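PDB 1QNR: endo-1,4-b-d-mannanase from Trichoderma reesei, which hydrolyses internal beta-1,4-mannosidic bonds in mannan-type polysaccharides, as a member of glycoside hydrolase family 5. Local coordinates for residues A[11-15]-A[16-20]; A[36-39]-A[40-44]; A[240-244]-A[245-249]; A[326-329]-A[330-334]. One frame throughout, in Å; residues are numbered along the deposited sequence. Where two conformers were deposited one is given.

How the contacts relate
The four contacts follow one another along the chain in numerical order, on a TIM-barrel fold. Contact 1 is the hairpin of strands 11-14 and 17-18, in a small antiparallel sheet apart from the barrel strands. Contact 2 lies on helix 35-47, between strands 21-25 and 52-54. Contact 3 runs from the end of strand 238-242 into helix 244-247 and meets the two mannose units; its centre is about 30 Å from that of contact 2. Contact 4 starts helix 330-343. Contacts 2 and 4 have centres about 17 Å apart and touch, with His44 stacked on Tyr327. Helix 35-47 thus meets the loop that leads into the last helix, beside the glycosylated Asn328.

Contact 1 of 4, residues A[11-15]-A[16-20]; sequences QFNID and GKVGY
Ile14 and Lys17 form an antiparallel hydrogen-bonded pair around a type I' turn with Asp15 and Gly16 at its corner. Ile14 N bonds to Lys17 O at 3.0 Å, and Lys17 N returns the bond to Ile14 O at 3.0 Å. Asn13 and Val18 follow as a non-hydrogen-bonded pair. Gly19 N then reaches Phe12 O at 3.2 Å, almost in line with the carbonyl. The opposite bond of this pair is replaced by a water that accepts from Phe12 N and donates to Gly19 O.

The side chain of Val18 is shared between two neighbours on one face. Its CG1, anti to the backbone N (chi1 178°), lies 3.9 Å from Gln11 CB. Its CG2 lies 3.8 Å from Asn13 ND2. Phe12 turns away from the hairpin. Asp15 pairs with Lys105 in a salt bridge.

This is a 2:2 beta hairpin, its two-residue loop a type I' turn. Strand 6-8 extends it into a three-stranded antiparallel sheet outside the parallel barrel sheet. Phe12 joins the two, packing on Phe162 of strand 161-165 and on Phe237, just before strand 238-242.

Contact 2 of 4, residues A[36-39]-A[40-44]; sequences ADVD and STFSH
Thr41 bonds twice to the carbonyl of Asp37, one turn back in helix 35-47. Thr41 OG1 donates to Asp37 O at 2.8 Å, nearly in line with the carbonyl. Thr41 N reaches Asp37 O at 3.3 Å, from 36° above the carbonyl plane. The hydroxyl reaches back because OG1 stands beside its own backbone N, opposite the carbonyl carbon (chi1 -59°). With a valine in place of Thr41 the hydroxyl is gone, and Asp37 O would probably be left with the longer amide bond alone from this residue.

The other backbone bonds are regular helical ones. Ser40 N goes to Ala36 O, Ser43 N to Asp39 O, and Phe42 N to Val38 O at 2.9 Å with an N-H...O angle of 171°.

A water forms a second polar link on the helix surface. It donates to Asp37 OD1 at 2.9 Å and is hydrogen-bonded to Ser40 OG at 2.8 Å. The carboxylate of Asp39 points elsewhere, to Tyr94 and Ser98 of helix 90-102.

The apolar contact is on the buried side. Val38 CG1 sits over one face of the Phe42 ring, 4.3 Å from CD2. Both residues also touch helix 90-102, Val38 at Ser98 and Phe42 at Val95, Ser98 and His102.

The side facing helix 90-102 thus mixes the apolar packing of Val38 and Phe42 with the hydrogen bonds of Asp39, while water links Asp37 and Ser40. The buried Thr41 hydroxyl is satisfied within the helix itself, by the carbonyl one turn back.

Contact 3 of 4, residues A[240-244]-A[245-249]; sequences FHLYP and DSWGT. With BMA (beta-D-mannopyranose), chain B; BMA (beta-D-mannopyranose), chain C.
Ser246 N bonds to Tyr243 O at 3.1 Å and Thr249 N to Pro244 O at 3.3 Å as the chain passes from strand 238-242 into the short helix 244-247, with Tyr243 at the N-cap and Gly248, at positive phi, as the exit.

The Trp247 indole folds back over this turn. Tyr243 O stands 3.2 Å above one of its faces, offset toward the rim. At the ring edge, Trp247 CH2 comes to 3.3 Å from His241 O. Leu242 CD1 touches Trp247 CZ3 at 4.1 Å, its side chain crossing the indole at about a right angle.

This strand-to-helix turn meets two linked mannose units, a position consistent with a sugar-binding loop at the C-terminal end of the barrel strands. The indole N-H is offered to both sugars. Trp247 NE1 donates to O6 of the chain B mannose at 3.0 Å, and weakly to O3 of the chain C mannose, which lies in the ring plane. Tyr243 CD2 is 3.9 Å from C6 of the chain B mannose, while its hydroxyl bonds to Glu276. Arg171, Glu169 and Glu205 also hydrogen-bond to the mannose units. Pro244 CB packs at 3.5 Å against Thr249 OG1, a buried oxygen that has no polar partner in the model.

Contact 4 of 4, residues A[326-329]-A[330-334]; sequences WYNS and SNWQC. With NAG (2-acetamido-2-deoxy-beta-D-glucopyranose), chain I.
Ser329 and Trp332 form a helix N-cap on the protein surface, where the loop after strand 325-326 enters helix 330-343. Ser329 OG accepts from Trp332 N at 3.1 Å. The same hydroxyl donates to Trp326 O at 2.7 Å, in the carbonyl plane and on a lone pair. It thus ties the first turn of the helix to the type II turn of residues 326-329. Ser329 O takes the first helical bond, from Gln333 N at 3.0 Å.

The Trp332 ring swings back over the turn, CG anti to the backbone N (chi1 168°). Asn328 N lies over one face, 3.4 Å from Trp332 CG. Tyr327 comes edge-to-face against the five-membered ring, its CD1 3.6 Å from Trp332 NE1 and the planes at 79°. Trp332 NE1 is also hydrogen-bonded to Ser48 OG. If Trp332 were an alanine, the edge of Tyr327 would probably lose the face it packs on, and Ser48 its indole partner. Asn328 ND2 is bonded covalently to the N-acetylglucosamine. The methyl C8 of that sugar sits at the edge of the Tyr327 ring, 3.8 Å from CE2.

Around this cap, Tyr327 stacks on His44 of helix 35-47, and Cys334 is joined by a disulfide to Cys284 of helix 283-295.

Contact 1 of 4, residues A[11-15]-A[16-20]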
loop_
_atom_site.group_PDB
_atom_site.type_symbol
_atom_site.label_atom_id
_atom_site.label_comp_id
_atom_site.label_asym_id
_atom_site.label_seq_id
_atom_site.Cartn_x
_atom_site.Cartn_y
_atom_site.Cartn_z
ATOM N N GLN A 11 14.658 -9.115 -7.570
ATOM C CA GLN A 11 13.536 -8.812 -8.464
ATOM C C GLN A 11 12.307 -9.625 -8.038
ATOM O O GLN A 11 12.419 -10.639 -7.344
ATOM C CB GLN A 11 13.819 -9.069 -9.959
ATOM C CG GLN A 11 15.221 -8.729 -10.426
ATOM C CD GLN A 11 15.498 -8.934 -11.891
ATOM O OE1 GLN A 11 14.882 -8.261 -12.725
ATOM N NE2 GLN A 11 16.407 -9.857 -12.168
ATOM N N PHE A 12 11.117 -9.223 -8.525
ATOM C CA PHE A 12 9.931 -10.033 -8.288
ATOM C C PHE A 12 9.644 -11.045 -9.411
ATOM O O PHE A 12 9.929 -10.748 -10.587
ATOM C CB PHE A 12 8.669 -9.141 -8.080
ATOM C CG PHE A 12 8.769 -8.293 -6.814
ATOM C CD1 PHE A 12 8.490 -8.843 -5.566
ATOM C CD2 PHE A 12 9.170 -6.982 -6.897
ATOM C CE1 PHE A 12 8.580 -8.057 -4.410
ATOM C CE2 PHE A 12 9.276 -6.206 -5.743
ATOM C CZ PHE A 12 9.022 -6.722 -4.476
ATOM N N ASN A 13 9.109 -12.201 -9.021
ATOM C CA ASN A 13 8.652 -13.218 -9.981
ATOM C C ASN A 13 7.118 -13.263 -9.915
ATOM O O ASN A 13 6.543 -13.667 -8.907
ATOM C CB ASN A 13 9.259 -14.590 -9.546
ATOM C CG ASN A 13 8.895 -15.716 -10.470
ATOM O OD1 ASN A 13 7.879 -15.683 -11.149
ATOM N ND2 ASN A 13 9.708 -16.822 -10.515
ATOM N N ILE A 14 6.479 -12.743 -11.006
ATOM C CA ILE A 14 5.018 -12.647 -11.038
ATOM C C ILE A 14 4.536 -13.586 -12.159
ATOM O O ILE A 14 4.950 -13.371 -13.335
ATOM C CB ILE A 14 4.587 -11.184 -11.361
ATOM C CG1 ILE A 14 5.191 -10.181 -10.320
ATOM C CG2 ILE A 14 3.064 -11.045 -11.494
ATOM C CD1 ILE A 14 4.945 -8.722 -10.743
ATOM N N ASP A 15 3.779 -14.617 -11.789
ATOM C CA ASP A 15 3.282 -15.613 -12.760
ATOM C C ASP A 15 4.403 -16.134 -13.660
ATOM O O ASP A 15 4.215 -16.373 -14.871
ATOM C CB ASP A 15 2.147 -14.996 -13.579
ATOM C CG ASP A 15 0.897 -14.738 -12.717
ATOM O OD1 ASP A 15 0.768 -15.376 -11.659
ATOM O OD2 ASP A 15 0.078 -13.913 -13.133
ATOM N N GLY A 16 5.558 -16.396 -13.009
ATOM C CA GLY A 16 6.677 -17.048 -13.731
ATOM C C GLY A 16 7.603 -16.123 -14.428
ATOM O O GLY A 16 8.642 -16.502 -15.012
ATOM N N LYS A 17 7.299 -14.828 -14.542
ATOM C CA LYS A 17 8.086 -13.835 -15.196
ATOM C C LYS A 17 8.865 -12.977 -14.200
ATOM O O LYS A 17 8.223 -12.324 -13.354
ATOM C CB LYS A 17 7.178 -12.917 -16.081
ATOM C CG LYS A 17 6.566 -13.880 -17.159
ATOM C CD LYS A 17 7.630 -14.036 -18.248
ATOM C CE LYS A 17 7.482 -15.247 -19.167
ATOM N NZ LYS A 17 8.638 -15.180 -20.143
ATOM N N VAL A 18 10.180 -12.994 -14.288
ATOM C CA VAL A 18 11.057 -12.249 -13.407
ATOM C C VAL A 18 11.447 -10.960 -14.100
ATOM O O VAL A 18 11.944 -10.848 -15.230
ATOM C CB VAL A 18 12.336 -13.067 -13.069
ATOM C CG1 VAL A 18 13.268 -12.253 -12.198
ATOM C CG2 VAL A 18 11.891 -14.361 -12.367
ATOM N N GLY A 19 11.179 -9.828 -13.406
ATOM C CA GLY A 19 11.536 -8.525 -13.969
ATOM C C GLY A 19 10.728 -7.341 -13.338
ATOM O O GLY A 19 9.816 -7.586 -12.555
ATOM N N TYR A 20 11.157 -6.144 -13.652
ATOM C CA TYR A 20 10.514 -4.908 -13.141
ATOM C C TYR A 20 9.029 -4.839 -13.504
ATOM O O TYR A 20 8.633 -5.251 -14.599
ATOM C CB TYR A 20 11.243 -3.730 -13.818
ATOM C CG TYR A 20 10.897 -2.370 -13.157
ATOM C CD1 TYR A 20 9.823 -1.595 -13.568
ATOM C CD2 TYR A 20 11.737 -1.890 -12.140
ATOM C CE1 TYR A 20 9.536 -0.343 -12.976
ATOM C CE2 TYR A 20 11.474 -0.650 -11.510
ATOM C CZ TYR A 20 10.388 0.097 -11.927
ATOM O OH TYR A 20 10.100 1.341 -11.361
HETATM O O HOH W 1 15.139 -9.906 -15.466
HETATM O O HOH W 2 10.754 -6.863 -10.038
#

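Contact 2 of 4, residues A[36-39]-A[40-44]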
loop_
_atom_site.group_PDB
_atom_site.type_symbol
_atom_site.label_atom_id
_atom_site.label_comp_id
_atom_site.label_asym_id
_atom_site.label_seq_id
_atom_site.Cartn_x
_atom_site.Cartn_y
_atom_site.Cartn_z
ATOM N N ALA A 36 -19.981 -4.676 -11.502
ATOM C CA ALA A 36 -19.653 -4.228 -12.843
ATOM C C ALA A 36 -18.595 -3.117 -12.790
ATOM O O ALA A 36 -17.837 -3.008 -13.727
ATOM C CB ALA A 36 -20.880 -3.721 -13.635
ATOM N N ASP A 37 -18.601 -2.306 -11.708
ATOM C CA ASP A 37 -17.641 -1.214 -11.586
ATOM C C ASP A 37 -16.248 -1.702 -11.184
ATOM O O ASP A 37 -15.230 -1.171 -11.660
ATOM C CB ASP A 37 -18.168 -0.182 -10.585
ATOM C CG ASP A 37 -19.485 0.483 -11.010
ATOM O OD1 ASP A 37 -19.867 0.393 -12.189
ATOM O OD2 ASP A 37 -20.107 1.073 -10.072
ATOM N N VAL A 38 -16.143 -2.777 -10.401
ATOM C CA VAL A 38 -14.824 -3.401 -10.165
ATOM C C VAL A 38 -14.341 -4.026 -11.475
ATOM O O VAL A 38 -13.146 -3.813 -11.880
ATOM C CB VAL A 38 -14.940 -4.525 -9.093
ATOM C CG1 VAL A 38 -13.613 -5.286 -8.951
ATOM C CG2 VAL A 38 -15.396 -3.949 -7.752
ATOM N N ASP A 39 -15.211 -4.694 -12.256
ATOM C CA ASP A 39 -14.740 -5.388 -13.471
ATOM C C ASP A 39 -14.309 -4.387 -14.538
ATOM O O ASP A 39 -13.257 -4.576 -15.175
ATOM C CB ASP A 39 -15.855 -6.307 -14.002
ATOM C CG ASP A 39 -15.977 -7.537 -13.034
ATOM O OD1 ASP A 39 -15.050 -8.074 -12.407
ATOM O OD2 ASP A 39 -17.056 -7.996 -12.931
ATOM N N SER A 40 -15.035 -3.233 -14.707
ATOM C CA SER A 40 -14.558 -2.316 -15.751
ATOM C C SER A 40 -13.238 -1.664 -15.358
ATOM O O SER A 40 -12.344 -1.493 -16.195
ATOM C CB SER A 40 -15.631 -1.269 -16.129
ATOM O OG SER A 40 -16.063 -0.500 -15.017
ATOM N N THR A 41 -13.069 -1.313 -14.090
ATOM C CA THR A 41 -11.830 -0.669 -13.635
ATOM C C THR A 41 -10.639 -1.637 -13.779
ATOM O O THR A 41 -9.565 -1.272 -14.310
ATOM C CB THR A 41 -12.003 -0.246 -12.161
ATOM O OG1 THR A 41 -13.135 0.678 -12.068
ATOM C CG2 THR A 41 -10.743 0.480 -11.633
ATOM N N PHE A 42 -10.810 -2.902 -13.320
ATOM C CA PHE A 42 -9.703 -3.873 -13.461
ATOM C C PHE A 42 -9.471 -4.250 -14.911
ATOM O O PHE A 42 -8.281 -4.518 -15.290
ATOM C CB PHE A 42 -9.959 -5.093 -12.548
ATOM C CG PHE A 42 -9.586 -4.879 -11.109
ATOM C CD1 PHE A 42 -9.232 -3.647 -10.551
ATOM C CD2 PHE A 42 -9.534 -6.006 -10.277
ATOM C CE1 PHE A 42 -8.817 -3.522 -9.196
ATOM C CE2 PHE A 42 -9.152 -5.887 -8.959
ATOM C CZ PHE A 42 -8.792 -4.645 -8.406
ATOM N N SER A 43 -10.495 -4.248 -15.769
ATOM C CA SER A 43 -10.235 -4.468 -17.210
ATOM C C SER A 43 -9.306 -3.399 -17.748
ATOM O O SER A 43 -8.316 -3.623 -18.468
ATOM C CB SER A 43 -11.592 -4.532 -17.994
ATOM O OG SER A 43 -11.313 -4.733 -19.416
ATOM N N HIS A 44 -9.510 -2.113 -17.398
ATOM C CA HIS A 44 -8.690 -0.985 -17.885
ATOM C C HIS A 44 -7.260 -1.014 -17.346
ATOM O O HIS A 44 -6.287 -0.744 -18.070
ATOM C CB HIS A 44 -9.373 0.332 -17.448
ATOM C CG HIS A 44 -10.745 0.506 -18.000
ATOM N ND1 HIS A 44 -11.607 1.414 -17.418
ATOM C CD2 HIS A 44 -11.447 -0.041 -19.048
ATOM C CE1 HIS A 44 -12.792 1.404 -18.030
ATOM N NE2 HIS A 44 -12.727 0.526 -19.035
HETATM O O HOH W 3 -18.807 0.184 -14.861
#

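Contact 3 of 4, residues A[240-244]-A[245-249]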
loop_
_atom_site.group_PDB
_atom_site.type_symbol
_atom_site.label_atom_id
_atom_site.label_comp_id
_atom_site.label_asym_id
_atom_site.label_seq_id
_atom_site.Cartn_x
_atom_site.Cartn_y
_atom_site.Cartn_z
ATOM N N PHE A 240 8.643 2.689 -0.123
ATOM C CA PHE A 240 8.816 4.131 0.174
ATOM C C PHE A 240 7.861 4.950 -0.709
ATOM O O PHE A 240 7.414 4.457 -1.763
ATOM C CB PHE A 240 10.240 4.672 0.037
ATOM C CG PHE A 240 10.821 4.563 -1.356
ATOM C CD1 PHE A 240 11.441 3.415 -1.787
ATOM C CD2 PHE A 240 10.727 5.642 -2.227
ATOM C CE1 PHE A 240 12.029 3.271 -3.069
ATOM C CE2 PHE A 240 11.290 5.539 -3.558
ATOM C CZ PHE A 240 11.941 4.332 -3.939
ATOM N N HIS A 241 7.438 6.126 -0.221
ATOM C CA HIS A 241 6.473 7.004 -0.907
ATOM C C HIS A 241 7.147 8.386 -1.204
ATOM O O HIS A 241 8.251 8.547 -0.746
ATOM C CB HIS A 241 5.225 7.231 0.003
ATOM C CG HIS A 241 4.468 5.950 0.371
ATOM N ND1 HIS A 241 3.363 5.956 1.212
ATOM C CD2 HIS A 241 4.644 4.631 0.096
ATOM C CE1 HIS A 241 2.855 4.752 1.351
ATOM N NE2 HIS A 241 3.657 3.888 0.709
ATOM N N LEU A 242 6.471 9.229 -2.017
ATOM C CA LEU A 242 7.198 10.480 -2.374
ATOM C C LEU A 242 6.145 11.577 -2.696
ATOM O O LEU A 242 5.397 11.516 -3.686
ATOM C CB LEU A 242 8.073 10.300 -3.596
ATOM C CG LEU A 242 8.728 11.548 -4.249
ATOM C CD1 LEU A 242 9.656 12.256 -3.222
ATOM C CD2 LEU A 242 9.547 11.132 -5.495
ATOM N N TYR A 243 6.178 12.647 -1.865
ATOM C CA TYR A 243 5.256 13.785 -2.044
ATOM C C TYR A 243 5.927 15.117 -1.702
ATOM O O TYR A 243 5.751 15.665 -0.615
ATOM C CB TYR A 243 4.016 13.610 -1.140
ATOM C CG TYR A 243 3.084 12.427 -1.555
ATOM C CD1 TYR A 243 2.227 12.565 -2.622
ATOM C CD2 TYR A 243 3.163 11.246 -0.847
ATOM C CE1 TYR A 243 1.407 11.487 -2.991
ATOM C CE2 TYR A 243 2.396 10.134 -1.220
ATOM C CZ TYR A 243 1.505 10.295 -2.246
ATOM O OH TYR A 243 0.608 9.274 -2.610
ATOM N N PRO A 244 6.733 15.615 -2.662
ATOM C CA PRO A 244 7.433 16.916 -2.433
ATOM C C PRO A 244 6.484 18.055 -2.045
ATOM O O PRO A 244 6.889 18.892 -1.180
ATOM C CB PRO A 244 8.103 17.172 -3.771
ATOM C CG PRO A 244 8.345 15.793 -4.357
ATOM C CD PRO A 244 7.050 15.054 -3.980
ATOM N N ASP A 245 5.265 18.128 -2.580
ATOM C CA ASP A 245 4.333 19.199 -2.168
ATOM C C ASP A 245 3.937 19.156 -0.718
ATOM O O ASP A 245 3.625 20.228 -0.182
ATOM C CB ASP A 245 3.015 19.166 -2.984
ATOM C CG ASP A 245 3.222 19.289 -4.476
ATOM O OD1 ASP A 245 3.711 20.347 -4.857
ATOM O OD2 ASP A 245 2.927 18.310 -5.190
ATOM N N SER A 246 3.885 18.019 -0.049
ATOM C CA SER A 246 3.498 17.951 1.348
ATOM C C SER A 246 4.748 18.045 2.225
ATOM O O SER A 246 4.647 18.308 3.445
ATOM C CB SER A 246 2.928 16.540 1.716
ATOM O OG SER A 246 1.663 16.406 1.107
ATOM N N TRP A 247 5.921 17.760 1.611
ATOM C CA TRP A 247 7.117 17.634 2.463
ATOM C C TRP A 247 8.057 18.855 2.402
ATOM O O TRP A 247 9.114 18.882 3.063
ATOM C CB TRP A 247 7.921 16.392 1.988
ATOM C CG TRP A 247 7.191 15.083 2.234
ATOM C CD1 TRP A 247 6.044 14.890 2.987
ATOM C CD2 TRP A 247 7.616 13.775 1.830
ATOM N NE1 TRP A 247 5.714 13.524 3.031
ATOM C CE2 TRP A 247 6.661 12.844 2.307
ATOM C CE3 TRP A 247 8.686 13.317 1.026
ATOM C CZ2 TRP A 247 6.775 11.456 2.040
ATOM C CZ3 TRP A 247 8.835 11.939 0.813
ATOM C CH2 TRP A 247 7.877 11.051 1.323
ATOM N N GLY A 248 7.690 19.843 1.571
ATOM C CA GLY A 248 8.550 21.070 1.563
ATOM C C GLY A 248 9.780 20.937 0.713
ATOM O O GLY A 248 10.775 21.694 0.929
ATOM N N THR A 249 9.835 19.990 -0.243
ATOM C CA THR A 249 11.021 19.829 -1.085
ATOM C C THR A 249 10.668 20.158 -2.528
ATOM O O THR A 249 9.489 20.241 -2.861
ATOM C CB THR A 249 11.634 18.401 -0.962
ATOM O OG1 THR A 249 10.596 17.505 -1.401
ATOM C CG2 THR A 249 12.005 18.010 0.437
HETATM C C1 BMA B . 0.477 13.680 5.774
HETATM C C2 BMA B . -1.058 13.611 5.583
HETATM C C3 BMA B . -1.456 12.261 4.980
HETATM C C4 BMA B . -0.598 11.946 3.762
HETATM C C5 BMA B . 0.903 12.094 4.025
HETATM C C6 BMA B . 1.730 12.107 2.689
HETATM O O2 BMA B . -1.501 14.653 4.702
HETATM O O3 BMA B . -2.817 12.180 4.654
HETATM O O4 BMA B . -0.927 10.612 3.345
HETATM O O5 BMA B . 1.157 13.475 4.495
HETATM O O6 BMA B . 3.064 12.084 3.210
HETATM C C1 BMA C . 4.036 17.132 7.683
HETATM C C2 BMA C . 4.355 16.054 6.625
HETATM C C3 BMA C . 3.094 15.623 5.842
HETATM C C4 BMA C . 1.987 15.223 6.822
HETATM C C5 BMA C . 1.739 16.366 7.860
HETATM C C6 BMA C . 0.561 16.199 8.785
HETATM O O1 BMA C . 5.207 17.388 8.459
HETATM O O2 BMA C . 4.940 14.908 7.265
HETATM O O3 BMA C . 3.482 14.444 5.089
HETATM O O4 BMA C . 0.747 14.997 6.198
HETATM O O5 BMA C . 3.015 16.543 8.574
HETATM O O6 BMA C . 0.722 15.326 9.898
#

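Contact 4 of 4, residues A[326-329]-A[330-334]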
loop_
_atom_site.group_PDB
_atom_site.type_symbol
_atom_site.label_atom_id
_atom_site.label_comp_id
_atom_site.label_asym_id
_atom_site.label_seq_id
_atom_site.Cartn_x
_atom_site.Cartn_y
_atom_site.Cartn_z
ATOM N N TRP A 326 -6.438 10.034 -14.666
ATOM C CA TRP A 326 -7.683 9.444 -15.177
ATOM C C TRP A 326 -7.420 8.504 -16.355
ATOM O O TRP A 326 -6.653 8.878 -17.303
ATOM C CB TRP A 326 -8.644 10.557 -15.643
ATOM C CG TRP A 326 -9.172 11.433 -14.503
ATOM C CD1 TRP A 326 -8.687 12.707 -14.145
ATOM C CD2 TRP A 326 -10.234 11.080 -13.597
ATOM N NE1 TRP A 326 -9.405 13.097 -13.035
ATOM C CE2 TRP A 326 -10.323 12.138 -12.685
ATOM C CE3 TRP A 326 -11.056 9.972 -13.415
ATOM C CZ2 TRP A 326 -11.272 12.133 -11.657
ATOM C CZ3 TRP A 326 -11.991 9.940 -12.363
ATOM C CH2 TRP A 326 -12.091 11.065 -11.489
ATOM N N TYR A 327 -8.035 7.313 -16.350
ATOM C CA TYR A 327 -7.793 6.372 -17.488
ATOM C C TYR A 327 -8.158 7.046 -18.826
ATOM O O TYR A 327 -9.153 7.790 -18.988
ATOM C CB TYR A 327 -8.764 5.185 -17.311
ATOM C CG TYR A 327 -8.699 4.166 -18.452
ATOM C CD1 TYR A 327 -7.511 3.525 -18.818
ATOM C CD2 TYR A 327 -9.887 3.941 -19.184
ATOM C CE1 TYR A 327 -7.515 2.652 -19.883
ATOM C CE2 TYR A 327 -9.838 3.091 -20.282
ATOM C CZ TYR A 327 -8.673 2.441 -20.579
ATOM O OH TYR A 327 -8.674 1.559 -21.646
ATOM N N ASN A 328 -7.290 6.809 -19.830
ATOM C CA ASN A 328 -7.477 7.265 -21.216
ATOM C C ASN A 328 -7.198 8.750 -21.417
ATOM O O ASN A 328 -7.321 9.247 -22.573
ATOM C CB ASN A 328 -8.911 6.964 -21.756
ATOM C CG ASN A 328 -8.824 5.903 -22.783
ATOM O OD1 ASN A 328 -7.874 5.217 -23.110
ATOM N ND2 ASN A 328 -10.014 5.668 -23.445
ATOM N N SER A 329 -6.780 9.516 -20.434
ATOM C CA SER A 329 -6.411 10.923 -20.553
ATOM C C SER A 329 -5.020 11.085 -21.125
ATOM O O SER A 329 -4.225 10.139 -21.287
ATOM C CB SER A 329 -6.521 11.561 -19.172
ATOM O OG SER A 329 -5.446 11.119 -18.274
ATOM N N SER A 330 -4.648 12.374 -21.406
ATOM C CA SER A 330 -3.294 12.653 -21.836
ATOM C C SER A 330 -2.266 12.302 -20.747
ATOM O O SER A 330 -1.141 11.865 -21.072
ATOM C CB SER A 330 -3.125 14.136 -22.223
ATOM O OG SER A 330 -3.504 15.045 -21.275
ATOM N N ASN A 331 -2.560 12.469 -19.450
ATOM C CA ASN A 331 -1.638 12.065 -18.409
ATOM C C ASN A 331 -1.577 10.527 -18.339
ATOM O O ASN A 331 -0.482 10.028 -17.993
ATOM C CB ASN A 331 -2.086 12.634 -17.054
ATOM C CG ASN A 331 -1.849 14.143 -16.854
ATOM O OD1 ASN A 331 -2.476 14.767 -15.932
ATOM N ND2 ASN A 331 -0.960 14.665 -17.664
ATOM N N TRP A 332 -2.625 9.782 -18.643
ATOM C CA TRP A 332 -2.504 8.304 -18.764
ATOM C C TRP A 332 -1.525 7.988 -19.871
ATOM O O TRP A 332 -0.729 7.047 -19.747
ATOM C CB TRP A 332 -3.911 7.706 -18.945
ATOM C CG TRP A 332 -3.946 6.264 -19.362
ATOM C CD1 TRP A 332 -4.035 5.156 -18.562
ATOM C CD2 TRP A 332 -3.879 5.721 -20.709
ATOM N NE1 TRP A 332 -3.995 3.975 -19.296
ATOM C CE2 TRP A 332 -3.937 4.328 -20.622
ATOM C CE3 TRP A 332 -3.847 6.353 -21.978
ATOM C CZ2 TRP A 332 -3.865 3.458 -21.731
ATOM C CZ3 TRP A 332 -3.826 5.504 -23.082
ATOM C CH2 TRP A 332 -3.849 4.123 -22.964
ATOM N N GLN A 333 -1.582 8.676 -21.043
ATOM C CA GLN A 333 -0.621 8.354 -22.126
ATOM C C GLN A 333 0.782 8.593 -21.593
ATOM O O GLN A 333 1.671 7.749 -21.846
ATOM C CB GLN A 333 -0.918 9.226 -23.381
ATOM C CG GLN A 333 -0.006 9.453 -24.589
ATOM C CD GLN A 333 -0.075 10.521 -25.650
ATOM O OE1 GLN A 333 0.668 10.641 -26.716
ATOM N NE2 GLN A 333 -0.909 11.606 -25.642
ATOM N N CYS A 334 1.031 9.717 -20.975
ATOM C CA CYS A 334 2.373 10.097 -20.520
ATOM C C CYS A 334 2.991 9.223 -19.390
ATOM O O CYS A 334 4.164 8.839 -19.461
ATOM C CB CYS A 334 2.369 11.530 -20.021
ATOM S SG CYS A 334 3.932 12.160 -19.380
HETATM C C1 NAG I . -10.492 4.596 -24.559
HETATM C C2 NAG I . -11.968 4.260 -24.617
HETATM C C3 NAG I . -12.229 3.374 -25.801
HETATM C C4 NAG I . -11.571 4.039 -27.025
HETATM C C5 NAG I . -10.110 4.455 -26.880
HETATM C C6 NAG I . -9.667 5.351 -28.030
HETATM C C7 NAG I . -13.228 4.251 -22.519
HETATM C C8 NAG I . -13.505 3.547 -21.216
HETATM N N2 NAG I . -12.351 3.606 -23.319
HETATM O O3 NAG I . -13.685 3.414 -25.891
HETATM O O4 NAG I . -11.603 3.099 -28.145
HETATM O O5 NAG I . -9.973 5.310 -25.723
HETATM O O6 NAG I . -8.266 5.415 -28.008
HETATM O O7 NAG I . -13.737 5.251 -22.768
#